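Long-range contact in 6-phosphogluconolactonase (Thermotoga maritima, PDB 1VL1), which hydrolyses 6-phosphogluconolactone to 6-phosphogluconate in the oxidative stage of the pentose phosphate pathway: residues Val50-Glu62 / Asn92-Ala104. Sequence-based numbering, arbitrary orientation.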
# COMPACT_ATOMS: atom_id res chain seq x y z
N VAL A 50 -1.81 4.68 -3.16
CA VAL A 50 -0.89 3.55 -3.07
C VAL A 50 -1.60 2.41 -2.33
O VAL A 50 -2.27 2.66 -1.31
CB VAL A 50 0.37 3.88 -2.30
CG1 VAL A 50 1.20 2.61 -2.03
CG2 VAL A 50 1.19 4.88 -3.05
N LEU A 51 -1.53 1.19 -2.89
CA LEU A 51 -2.17 0.00 -2.30
C LEU A 51 -1.16 -1.11 -2.03
O LEU A 51 -0.44 -1.52 -2.93
CB LEU A 51 -3.19 -0.56 -3.26
CG LEU A 51 -4.28 0.34 -3.76
CD1 LEU A 51 -5.18 -0.39 -4.80
CD2 LEU A 51 -5.09 0.93 -2.61
N ALA A 52 -1.17 -1.64 -0.80
CA ALA A 52 -0.50 -2.87 -0.46
C ALA A 52 -1.39 -4.04 -0.85
O ALA A 52 -2.63 -3.95 -0.85
CB ALA A 52 -0.20 -2.94 0.99
N GLY A 53 -0.78 -5.19 -1.11
CA GLY A 53 -1.54 -6.43 -1.17
C GLY A 53 -1.67 -7.05 0.22
O GLY A 53 -1.56 -6.36 1.25
N GLY A 54 -1.93 -8.34 0.26
CA GLY A 54 -1.96 -9.10 1.50
C GLY A 54 -3.33 -9.34 2.06
O GLY A 54 -4.32 -8.79 1.62
N ARG A 55 -3.36 -10.15 3.10
CA ARG A 55 -4.61 -10.72 3.56
C ARG A 55 -5.53 -9.73 4.19
O ARG A 55 -6.73 -9.94 4.18
CB ARG A 55 -4.34 -11.89 4.49
CG ARG A 55 -3.63 -12.99 3.70
CD ARG A 55 -3.44 -14.32 4.41
NE ARG A 55 -2.32 -14.31 5.36
CZ ARG A 55 -2.21 -15.19 6.35
NH1 ARG A 55 -3.14 -16.13 6.52
NH2 ARG A 55 -1.20 -15.14 7.18
N THR A 56 -4.99 -8.65 4.78
CA THR A 56 -5.88 -7.68 5.38
C THR A 56 -6.47 -6.62 4.45
O THR A 56 -7.66 -6.37 4.53
CB THR A 56 -5.27 -7.04 6.64
OG1 THR A 56 -4.90 -8.09 7.53
CG2 THR A 56 -6.29 -6.28 7.37
N PRO A 57 -5.68 -5.96 3.61
CA PRO A 57 -6.24 -5.01 2.65
C PRO A 57 -7.22 -5.58 1.62
O PRO A 57 -8.15 -4.89 1.21
CB PRO A 57 -4.97 -4.43 2.01
CG PRO A 57 -3.88 -4.62 3.03
CD PRO A 57 -4.20 -5.93 3.61
N LEU A 58 -6.99 -6.80 1.16
CA LEU A 58 -7.79 -7.30 0.03
C LEU A 58 -9.30 -7.28 0.29
O LEU A 58 -10.05 -6.79 -0.59
CB LEU A 58 -7.31 -8.69 -0.44
CG LEU A 58 -5.92 -8.69 -1.07
CD1 LEU A 58 -5.41 -10.08 -1.22
CD2 LEU A 58 -5.98 -7.94 -2.39
N PRO A 59 -9.79 -7.77 1.43
CA PRO A 59 -11.21 -7.69 1.71
C PRO A 59 -11.72 -6.27 1.76
O PRO A 59 -12.87 -6.02 1.43
CB PRO A 59 -11.37 -8.39 3.09
CG PRO A 59 -10.18 -9.16 3.23
CD PRO A 59 -9.10 -8.53 2.48
N VAL A 60 -10.90 -5.35 2.25
CA VAL A 60 -11.26 -3.93 2.21
C VAL A 60 -11.43 -3.41 0.79
O VAL A 60 -12.41 -2.78 0.45
CB VAL A 60 -10.29 -3.09 3.03
CG1 VAL A 60 -10.51 -1.63 2.79
CG2 VAL A 60 -10.42 -3.47 4.56
N TYR A 61 -10.50 -3.75 -0.08
CA TYR A 61 -10.59 -3.34 -1.50
C TYR A 61 -11.83 -3.91 -2.16
O TYR A 61 -12.47 -3.25 -3.03
CB TYR A 61 -9.38 -3.83 -2.29
CG TYR A 61 -8.03 -3.34 -1.77
CD1 TYR A 61 -7.94 -2.21 -0.94
CD2 TYR A 61 -6.87 -3.99 -2.11
CE1 TYR A 61 -6.75 -1.75 -0.49
CE2 TYR A 61 -5.66 -3.56 -1.64
CZ TYR A 61 -5.60 -2.42 -0.85
OH TYR A 61 -4.41 -1.98 -0.39
N GLU A 62 -12.16 -5.14 -1.79
CA GLU A 62 -13.30 -5.84 -2.39
C GLU A 62 -14.60 -5.04 -2.16
O GLU A 62 -15.42 -4.94 -3.06
CB GLU A 62 -13.42 -7.25 -1.82
CG GLU A 62 -14.41 -8.11 -2.57
CD GLU A 62 -14.46 -9.52 -2.05
OE1 GLU A 62 -13.80 -9.80 -0.99
OE2 GLU A 62 -15.17 -10.33 -2.69
N ASN A 92 0.83 -9.53 -6.23
CA ASN A 92 -0.05 -8.51 -5.71
C ASN A 92 -0.96 -7.97 -6.79
O ASN A 92 -2.15 -7.71 -6.54
CB ASN A 92 0.73 -7.37 -5.09
CG ASN A 92 1.36 -7.74 -3.78
OD1 ASN A 92 0.85 -8.58 -3.08
ND2 ASN A 92 2.40 -6.99 -3.39
N PHE A 93 -0.43 -7.79 -7.99
CA PHE A 93 -1.27 -7.34 -9.10
C PHE A 93 -2.48 -8.26 -9.31
O PHE A 93 -3.62 -7.78 -9.43
CB PHE A 93 -0.50 -7.22 -10.42
CG PHE A 93 -1.41 -6.92 -11.55
CD1 PHE A 93 -1.92 -5.63 -11.72
CD2 PHE A 93 -1.88 -7.91 -12.36
CE1 PHE A 93 -2.85 -5.37 -12.73
CE2 PHE A 93 -2.80 -7.64 -13.35
CZ PHE A 93 -3.26 -6.34 -13.52
N ARG A 94 -2.23 -9.56 -9.40
CA ARG A 94 -3.31 -10.50 -9.65
C ARG A 94 -4.38 -10.36 -8.58
O ARG A 94 -5.57 -10.34 -8.85
CB ARG A 94 -2.80 -11.92 -9.69
CG ARG A 94 -3.91 -12.91 -9.77
CD ARG A 94 -3.59 -14.21 -10.24
NE ARG A 94 -4.71 -15.08 -9.85
CZ ARG A 94 -4.67 -16.38 -9.80
NH1 ARG A 94 -3.56 -17.01 -10.13
NH2 ARG A 94 -5.75 -17.05 -9.41
N ASN A 95 -3.92 -10.32 -7.34
CA ASN A 95 -4.87 -10.33 -6.20
C ASN A 95 -5.66 -9.05 -6.10
O ASN A 95 -6.87 -9.11 -5.90
CB ASN A 95 -4.17 -10.67 -4.88
CG ASN A 95 -3.89 -12.13 -4.75
OD1 ASN A 95 -4.78 -12.88 -4.39
ND2 ASN A 95 -2.68 -12.57 -5.05
N ILE A 96 -5.01 -7.91 -6.28
CA ILE A 96 -5.73 -6.63 -6.30
C ILE A 96 -6.56 -6.45 -7.58
O ILE A 96 -7.66 -5.90 -7.53
CB ILE A 96 -4.78 -5.44 -6.13
CG1 ILE A 96 -4.01 -5.59 -4.80
CG2 ILE A 96 -5.58 -4.16 -6.17
CD1 ILE A 96 -2.83 -4.68 -4.65
N ASN A 97 -6.10 -7.00 -8.70
CA ASN A 97 -6.93 -7.03 -9.92
C ASN A 97 -8.23 -7.80 -9.70
O ASN A 97 -9.31 -7.34 -10.09
CB ASN A 97 -6.18 -7.62 -11.10
CG ASN A 97 -6.93 -7.45 -12.43
OD1 ASN A 97 -7.40 -6.37 -12.73
ND2 ASN A 97 -7.09 -8.55 -13.18
N GLU A 98 -8.14 -8.93 -9.00
CA GLU A 98 -9.31 -9.77 -8.74
C GLU A 98 -10.39 -9.06 -7.90
O GLU A 98 -11.58 -9.23 -8.16
CB GLU A 98 -8.86 -11.08 -8.08
CG GLU A 98 -8.50 -12.14 -9.12
CD GLU A 98 -7.80 -13.37 -8.60
OE1 GLU A 98 -7.58 -13.50 -7.37
OE2 GLU A 98 -7.45 -14.18 -9.48
N VAL A 99 -9.97 -8.34 -6.86
CA VAL A 99 -10.91 -7.70 -5.92
C VAL A 99 -11.30 -6.28 -6.31
O VAL A 99 -12.39 -5.81 -5.93
CB VAL A 99 -10.39 -7.74 -4.46
CG1 VAL A 99 -10.27 -9.21 -4.00
CG2 VAL A 99 -9.14 -6.96 -4.28
N LEU A 100 -10.45 -5.60 -7.07
CA LEU A 100 -10.68 -4.19 -7.34
C LEU A 100 -10.56 -3.80 -8.78
O LEU A 100 -11.50 -3.31 -9.34
CB LEU A 100 -9.71 -3.36 -6.51
CG LEU A 100 -9.70 -1.85 -6.68
CD1 LEU A 100 -11.04 -1.27 -6.26
CD2 LEU A 100 -8.58 -1.18 -5.83
N PHE A 101 -9.38 -3.99 -9.39
CA PHE A 101 -9.15 -3.41 -10.72
C PHE A 101 -10.05 -3.97 -11.80
O PHE A 101 -10.31 -3.31 -12.79
CB PHE A 101 -7.68 -3.52 -11.18
CG PHE A 101 -6.66 -2.95 -10.24
CD1 PHE A 101 -6.86 -1.80 -9.48
CD2 PHE A 101 -5.39 -3.58 -10.16
CE1 PHE A 101 -5.85 -1.34 -8.65
CE2 PHE A 101 -4.41 -3.08 -9.39
CZ PHE A 101 -4.65 -1.98 -8.62
N SER A 102 -10.47 -5.22 -11.63
CA SER A 102 -11.33 -5.90 -12.61
C SER A 102 -12.80 -5.80 -12.20
O SER A 102 -13.70 -6.26 -12.94
CB SER A 102 -10.91 -7.37 -12.71
OG SER A 102 -11.45 -8.19 -11.63
N ARG A 103 -13.07 -5.26 -10.98
CA ARG A 103 -14.43 -5.16 -10.47
C ARG A 103 -15.02 -3.76 -10.53
O ARG A 103 -16.18 -3.58 -10.94
CB ARG A 103 -14.52 -5.78 -9.10
CG ARG A 103 -14.45 -7.29 -9.13
CD ARG A 103 -14.46 -7.95 -7.75
NE ARG A 103 -15.79 -7.92 -7.13
CZ ARG A 103 -16.16 -7.14 -6.12
NH1 ARG A 103 -15.35 -6.25 -5.60
NH2 ARG A 103 -17.41 -7.22 -5.65
N ALA A 104 -14.26 -2.76 -10.17
CA ALA A 104 -14.64 -1.39 -10.45
C ALA A 104 -14.20 -1.01 -11.86
O ALA A 104 -13.19 -1.49 -12.36
CB ALA A 104 -13.96 -0.49 -9.44
O HOH W 1 -1.45 -9.96 -2.37
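I96 of helix 92-101 fills the angle between strand 47-51 and helix 57-64. From its CB, the CG2 branch reaches L51 CD1 on the strand at 4.0 Å. The other branch, with CG1 anti to the carbonyl carbon (chi1 -58°), turns to the helix, where CG1 touches L58 CD2 and lies oblique to the Y61 ring, 4.1 Å from CE2. Its tip, CD1, ends 3.9 Å from A52 O and also meets G53 CA. That carbonyl takes an in-plane hydrogen bond from Y61 OH (2.7 Å), which helps hold the ring beside I96. Cut back to an alanine, I96 would probably leave a gap between L58, the Y61 ring and G53, with L51 CD1 losing part of its cover. One turn further along helix 92-101, V99 CG2 meets the edge of the Y61 ring and packs on Y61 CB, while L51 CD1 is 3.6 Å from L100 CD2. R103 NH1 bonds to E62 O at 2.9 Å and to V99 O, and E62 CG lies over one guanidinium face; NH2 forms a salt bridge with E66. A water links G54 N to N92 OD1, while N92 ND2 is bonded to D80 O; a side chain on G53 would clash with OD1. Segments 57-62 and 92-101 run at 28°, their axes approaching to 8.2 Å, and pack on one face of the sheet, over parallel strands 47-51 and 74-82, with helix 25-43 against V60.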